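Local coordinates for protein member of DUF4221 family (Bacteroides vulgatus, PDB 3S9J) that is of unknown function but folds as a six-bladed beta-propeller of the DUF4221 family, with sodium ions bound in the crystal, at residues Phe34-Lys39 and Asp89-Leu94; Arg85-Ser90 and Ala138-Ser143. One frame throughout, in Å; residues are numbered along the deposited sequence. Where two conformers were deposited one is given.

Contact 1 (Phe34-Lys39 and Asp89-Leu94); sequences FEENGK and DSQYIL. With GOL (glycerol), chain T.
Asp89 is the first residue of 89-94 to meet the hairpin end at 34-39: its CA lies 3.7 Å from Phe34 CD2, and its CB packs against Glu36. The Asp89 and Glu36 carboxylates stack, their planes 29° apart, with OD1 of Asp89 and OE1 of Glu36 4.3 Å from one another. Asp89 CG sits between its own backbone N and carbonyl carbon (chi1 61°), which turns OD1 back to accept from Gln91 N, an Asx turn.

At Ser90 two donors reach one oxygen: Ser90 OG donates at 2.7 Å to the syn lone pair of Glu36 OE1, while Ser90 N, at 3.0 Å from the same OE1, comes from above the carboxylate plane. Glycerol O3, lying at the edge of the Phe34 ring, also donates to Ser90 OG, and Lys66 bonds to both the hydroxyl and the glycerol.

Gln91, bent at chi2, brings NE2 to 2.9 Å from Glu36 OE2, again on the syn side, with the amide turned 79° from the carboxylate. A glutamine in place of Glu36 would put an NH2 where one carboxylate oxygen is, probably leaving either the Ser90 amide or Gln91 NE2 without its acceptor, and would remove the negative charge near Lys66.

Three donors thus hold both Glu36 oxygens and fix the carboxylate's rotation; together with Lys66 they probably offset the repulsion from Asp89, joining two neighbouring propeller blades.

Contact 2 (Arg85-Ser90 and Ala138-Ser143); sequences RPSPDS and AFIKDS. With FMT (formic acid), chain J.
Arg85 reaches from the first strand of one propeller blade to Ala138 and Ile140 at the start of the next, a contact between adjacent blades of this six-bladed beta-propeller. Strands 84-86 and 139-141 are each the first of a four-stranded antiparallel sheet, and the nearest CA atoms, those of Ser87 and Ile140, are still 7.9 Å apart, so the Arg85 side chain has to span the gap, to backbone carbonyls as well as to side chains.

The polar part belongs to the guanidinium. Across the interface NH2 makes a weak, bent bond to the carbonyl O of Ala138, while NE donates to the carbonyl of Pro137 just before it, so two successive carbonyls of the neighbouring blade face this one arginine. Within its own segment Arg85 NH1 donates to Ser87 OG at 2.9 Å, tilted 20° from the guanidinium plane. That hydroxyl in turn donates to the carbonyl of Arg85, approaching from above the carbonyl plane, and so helps position the head group.

The nonpolar part is small. Ala138 CB lies 3.6 Å from Arg85 NE, against the bent part of the chain, where chi3 of -53° swings the guanidinium round. Ile140 sends its CD1 branch to 3.5 Å from Arg85 NH1, and the same methyl reaches Ser87 CB at 4.0 Å. Phe139 turns the other way, stacking on Tyr205 and Phe146.

A formic acid molecule, probably from the crystallisation liquor, lies at the guanidinium edge, gripped by two bonds: Arg85 NH2 donates to its O1 at 2.8 Å and Arg85 NH1 to its O2 at 3.0 Å.

How the contacts relate
From the N terminus, the chain runs out along strand 31-36, turns at 36-39, and makes the rest of that blade before 84-86 opens the next one. Contact 1 closes this first loop, of 49 intervening residues, when 89-94 comes back to 34-39. Contact 2 closes another when 138-143, in the third of these successive blades, meets 85-90. The loops follow one another and overlap at Asp89 and Ser90, which belong to both contacts. Strands 84-86 and 93-97 are sheet neighbours, Leu94 O lying 2.9 Å from Arg85 N, which joins the two contacts within the middle blade. Contact 1 links that blade to the one before and contact 2 to the one after.

Contact 1 (Phe34-Lys39 and Asp89-Leu94)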
loop_
_atom_site.group_PDB
_atom_site.type_symbol
_atom_site.label_atom_id
_atom_site.label_comp_id
_atom_site.label_asym_id
_atom_site.label_seq_id
_atom_site.Cartn_x
_atom_site.Cartn_y
_atom_site.Cartn_z
ATOM N N PHE A 34 -10.498 5.527 7.787
ATOM C CA PHE A 34 -10.817 5.025 9.115
ATOM C C PHE A 34 -12.137 5.617 9.610
ATOM O O PHE A 34 -12.613 6.610 9.078
ATOM C CB PHE A 34 -9.684 5.303 10.101
ATOM C CG PHE A 34 -9.525 6.746 10.481
ATOM C CD1 PHE A 34 -8.823 7.609 9.677
ATOM C CD2 PHE A 34 -10.043 7.230 11.673
ATOM C CE1 PHE A 34 -8.672 8.936 10.006
ATOM C CE2 PHE A 34 -9.895 8.550 12.030
ATOM C CZ PHE A 34 -9.182 9.425 11.198
ATOM N N GLU A 35 -12.714 4.942 10.598
ATOM C CA GLU A 35 -13.904 5.406 11.288
ATOM C C GLU A 35 -13.566 5.883 12.675
ATOM O O GLU A 35 -12.742 5.280 13.346
ATOM C CB GLU A 35 -14.917 4.275 11.377
ATOM C CG GLU A 35 -15.398 3.751 10.010
ATOM C CD GLU A 35 -16.862 3.912 9.756
ATOM O OE1 GLU A 35 -17.575 4.453 10.627
ATOM O OE2 GLU A 35 -17.331 3.485 8.681
ATOM N N GLU A 36 -14.207 6.978 13.085
ATOM C CA GLU A 36 -14.072 7.522 14.415
ATOM C C GLU A 36 -15.333 8.308 14.767
ATOM O O GLU A 36 -15.865 9.057 13.950
ATOM C CB GLU A 36 -12.849 8.418 14.521
ATOM C CG GLU A 36 -12.498 8.811 15.963
ATOM C CD GLU A 36 -11.197 9.589 16.121
ATOM O OE1 GLU A 36 -10.360 9.567 15.193
ATOM O OE2 GLU A 36 -11.005 10.242 17.188
ATOM N N ASN A 37 -15.823 8.105 15.982
ATOM C CA ASN A 37 -16.986 8.824 16.489
ATOM C C ASN A 37 -18.194 8.725 15.555
ATOM O O ASN A 37 -18.929 9.687 15.401
ATOM C CB ASN A 37 -16.632 10.298 16.714
ATOM C CG ASN A 37 -15.498 10.493 17.719
ATOM O OD1 ASN A 37 -15.381 9.749 18.693
ATOM N ND2 ASN A 37 -14.661 11.501 17.475
ATOM N N GLY A 38 -18.373 7.583 14.899
ATOM C CA GLY A 38 -19.541 7.367 14.031
ATOM C C GLY A 38 -19.452 7.906 12.610
ATOM O O GLY A 38 -20.437 7.837 11.886
ATOM N N LYS A 39 -18.282 8.452 12.232
ATOM C CA LYS A 39 -18.070 9.029 10.898
ATOM C C LYS A 39 -16.808 8.446 10.252
ATOM O O LYS A 39 -15.925 7.928 10.934
ATOM C CB LYS A 39 -17.930 10.559 10.993
ATOM C CG LYS A 39 -19.252 11.342 10.984
ATOM C CD LYS A 39 -19.050 12.838 11.301
ATOM C CE LYS A 39 -17.926 13.504 10.475
ATOM N NZ LYS A 39 -18.374 14.140 9.189
ATOM N N ASP A 89 -7.774 4.692 15.064
ATOM C CA ASP A 89 -8.297 6.013 14.726
ATOM C C ASP A 89 -7.246 7.067 15.006
ATOM O O ASP A 89 -6.071 6.729 15.188
ATOM C CB ASP A 89 -9.628 6.267 15.444
ATOM C CG ASP A 89 -9.515 6.243 16.967
ATOM O OD1 ASP A 89 -8.453 6.501 17.533
ATOM O OD2 ASP A 89 -10.536 5.952 17.618
ATOM N N SER A 90 -7.631 8.338 15.030
ATOM C CA SER A 90 -6.650 9.424 15.124
ATOM C C SER A 90 -6.163 9.679 16.537
ATOM O O SER A 90 -5.253 10.468 16.737
ATOM C CB SER A 90 -7.230 10.717 14.565
ATOM O OG SER A 90 -8.287 11.210 15.377
ATOM N N GLN A 91 -6.724 8.985 17.521
ATOM C CA GLN A 91 -6.308 9.202 18.912
ATOM C C GLN A 91 -5.018 8.497 19.270
ATOM O O GLN A 91 -4.348 8.854 20.261
ATOM C CB GLN A 91 -7.416 8.739 19.868
ATOM C CG GLN A 91 -8.732 9.495 19.693
ATOM C CD GLN A 91 -8.569 11.011 19.755
ATOM O OE1 GLN A 91 -7.933 11.544 20.659
ATOM N NE2 GLN A 91 -9.131 11.704 18.777
ATOM N N TYR A 92 -4.660 7.498 18.463
ATOM C CA TYR A 92 -3.447 6.718 18.650
ATOM C C TYR A 92 -2.991 6.276 17.292
ATOM O O TYR A 92 -3.638 5.454 16.626
ATOM C CB TYR A 92 -3.761 5.489 19.524
ATOM C CG TYR A 92 -2.538 4.608 19.849
ATOM C CD1 TYR A 92 -1.662 4.941 20.873
ATOM C CD2 TYR A 92 -2.298 3.444 19.137
ATOM C CE1 TYR A 92 -0.565 4.121 21.198
ATOM C CE2 TYR A 92 -1.196 2.627 19.433
ATOM C CZ TYR A 92 -0.350 2.973 20.460
ATOM O OH TYR A 92 0.708 2.145 20.766
ATOM N N ILE A 93 -1.907 6.910 16.875
ATOM C CA ILE A 93 -1.359 6.777 15.524
ATOM C C ILE A 93 0.047 6.208 15.639
ATOM O O ILE A 93 0.827 6.645 16.478
ATOM C CB ILE A 93 -1.326 8.157 14.807
ATOM C CG1 ILE A 93 -2.747 8.612 14.439
ATOM C CG2 ILE A 93 -0.411 8.114 13.508
ATOM C CD1 ILE A 93 -2.869 10.154 14.175
ATOM N N LEU A 94 0.366 5.251 14.773
ATOM C CA LEU A 94 1.703 4.694 14.705
ATOM C C LEU A 94 2.417 5.284 13.478
ATOM O O LEU A 94 1.832 5.390 12.405
ATOM C CB LEU A 94 1.636 3.173 14.632
ATOM C CG LEU A 94 1.301 2.498 15.981
ATOM C CD1 LEU A 94 0.971 1.012 15.787
ATOM C CD2 LEU A 94 2.480 2.700 16.944
HETATM C C1 GOL T . -12.573 14.490 13.927
HETATM O O1 GOL T . -11.654 15.531 13.719
HETATM C C2 GOL T . -11.913 13.207 14.413
HETATM O O2 GOL T . -11.031 13.514 15.455
HETATM C C3 GOL T . -11.275 12.369 13.294
HETATM O O3 GOL T . -9.866 12.327 13.380
HETATM O O HOH W 1 -12.496 4.615 16.668
#

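Contact 2 (Arg85-Ser90 and Ala138-Ser143)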
loop_
_atom_site.group_PDB
_atom_site.type_symbol
_atom_site.label_atom_id
_atom_site.label_comp_id
_atom_site.label_asym_id
_atom_site.label_seq_id
_atom_site.Cartn_x
_atom_site.Cartn_y
_atom_site.Cartn_z
ATOM N N ARG A 85 -0.270 5.584 10.418
ATOM C CA ARG A 85 -1.511 4.868 10.339
ATOM C C ARG A 85 -2.392 5.085 11.553
ATOM O O ARG A 85 -1.901 5.054 12.687
ATOM C CB ARG A 85 -1.209 3.368 10.204
ATOM C CG ARG A 85 -0.547 2.779 11.404
ATOM C CD ARG A 85 -0.106 1.341 11.221
ATOM N NE ARG A 85 -1.116 0.425 10.755
ATOM C CZ ARG A 85 -2.117 -0.095 11.466
ATOM N NH1 ARG A 85 -2.367 0.250 12.734
ATOM N NH2 ARG A 85 -2.893 -0.985 10.897
ATOM N N PRO A 86 -3.693 5.270 11.320
ATOM C CA PRO A 86 -4.668 5.297 12.435
ATOM C C PRO A 86 -4.700 3.917 13.057
ATOM O O PRO A 86 -4.753 2.910 12.329
ATOM C CB PRO A 86 -5.989 5.629 11.754
ATOM C CG PRO A 86 -5.845 5.265 10.328
ATOM C CD PRO A 86 -4.345 5.323 10.001
ATOM N N SER A 87 -4.644 3.852 14.384
ATOM C CA SER A 87 -4.375 2.588 15.057
ATOM C C SER A 87 -5.318 2.378 16.274
ATOM O O SER A 87 -4.834 2.182 17.401
ATOM C CB SER A 87 -2.912 2.539 15.494
ATOM O OG SER A 87 -2.045 2.590 14.374
ATOM N N PRO A 88 -6.643 2.361 16.035
ATOM C CA PRO A 88 -7.352 2.331 14.737
ATOM C C PRO A 88 -7.912 3.650 14.254
ATOM O O PRO A 88 -8.469 3.706 13.165
ATOM C CB PRO A 88 -8.518 1.382 15.025
ATOM C CG PRO A 88 -8.879 1.710 16.442
ATOM C CD PRO A 88 -7.561 1.971 17.140
ATOM N N ASP A 89 -7.774 4.692 15.064
ATOM C CA ASP A 89 -8.297 6.013 14.726
ATOM C C ASP A 89 -7.246 7.067 15.006
ATOM O O ASP A 89 -6.071 6.729 15.188
ATOM C CB ASP A 89 -9.628 6.267 15.444
ATOM C CG ASP A 89 -9.515 6.243 16.967
ATOM O OD1 ASP A 89 -8.453 6.501 17.533
ATOM O OD2 ASP A 89 -10.536 5.952 17.618
ATOM N N SER A 90 -7.631 8.338 15.030
ATOM C CA SER A 90 -6.650 9.424 15.124
ATOM C C SER A 90 -6.163 9.679 16.537
ATOM O O SER A 90 -5.253 10.468 16.737
ATOM C CB SER A 90 -7.230 10.717 14.565
ATOM O OG SER A 90 -8.287 11.210 15.377
ATOM N N ALA A 138 0.039 -2.328 7.320
ATOM C CA ALA A 138 0.377 -2.999 8.579
ATOM C C ALA A 138 -0.911 -3.506 9.194
ATOM O O ALA A 138 -2.013 -3.276 8.678
ATOM C CB ALA A 138 1.138 -2.093 9.527
ATOM N N PHE A 139 -0.797 -4.219 10.313
ATOM C CA PHE A 139 -1.955 -4.639 11.050
ATOM C C PHE A 139 -1.540 -4.907 12.508
ATOM O O PHE A 139 -0.334 -5.044 12.826
ATOM C CB PHE A 139 -2.672 -5.839 10.421
ATOM C CG PHE A 139 -1.822 -7.099 10.294
ATOM C CD1 PHE A 139 -1.012 -7.295 9.183
ATOM C CD2 PHE A 139 -1.847 -8.080 11.273
ATOM C CE1 PHE A 139 -0.229 -8.445 9.066
ATOM C CE2 PHE A 139 -1.068 -9.253 11.153
ATOM C CZ PHE A 139 -0.280 -9.427 10.035
ATOM N N ILE A 140 -2.526 -4.891 13.379
ATOM C CA ILE A 140 -2.283 -5.060 14.823
ATOM C C ILE A 140 -3.047 -6.280 15.282
ATOM O O ILE A 140 -4.253 -6.402 15.064
ATOM C CB ILE A 140 -2.639 -3.791 15.637
ATOM C CG1 ILE A 140 -1.729 -2.625 15.204
ATOM C CG2 ILE A 140 -2.510 -4.028 17.189
ATOM C CD1 ILE A 140 -1.999 -1.301 15.877
ATOM N N LYS A 141 -2.322 -7.212 15.892
ATOM C CA LYS A 141 -2.936 -8.425 16.463
ATOM C C LYS A 141 -2.306 -8.619 17.837
ATOM O O LYS A 141 -1.076 -8.600 17.961
ATOM C CB LYS A 141 -2.698 -9.641 15.549
ATOM C CG LYS A 141 -3.350 -10.963 16.023
ATOM C CD LYS A 141 -3.164 -12.124 14.999
ATOM C CE LYS A 141 -3.917 -13.416 15.407
ATOM N NZ LYS A 141 -3.841 -14.548 14.362
ATOM N N ASP A 142 -3.149 -8.754 18.869
ATOM C CA ASP A 142 -2.677 -9.001 20.233
ATOM C C ASP A 142 -1.619 -7.970 20.659
ATOM O O ASP A 142 -0.577 -8.337 21.188
ATOM C CB ASP A 142 -2.112 -10.417 20.304
ATOM C CG ASP A 142 -2.265 -11.053 21.669
ATOM O OD1 ASP A 142 -2.762 -10.405 22.623
ATOM O OD2 ASP A 142 -1.888 -12.235 21.765
ATOM N N SER A 143 -1.899 -6.695 20.387
ATOM C CA SER A 143 -1.042 -5.558 20.751
ATOM C C SER A 143 0.400 -5.587 20.179
ATOM O O SER A 143 1.313 -4.998 20.760
ATOM C CB SER A 143 -1.044 -5.385 22.278
ATOM O OG SER A 143 -2.361 -5.027 22.710
HETATM C C FMT J . -5.694 -1.184 13.225
HETATM O O1 FMT J . -5.469 -1.385 12.024
HETATM O O2 FMT J . -4.915 -0.583 13.972
#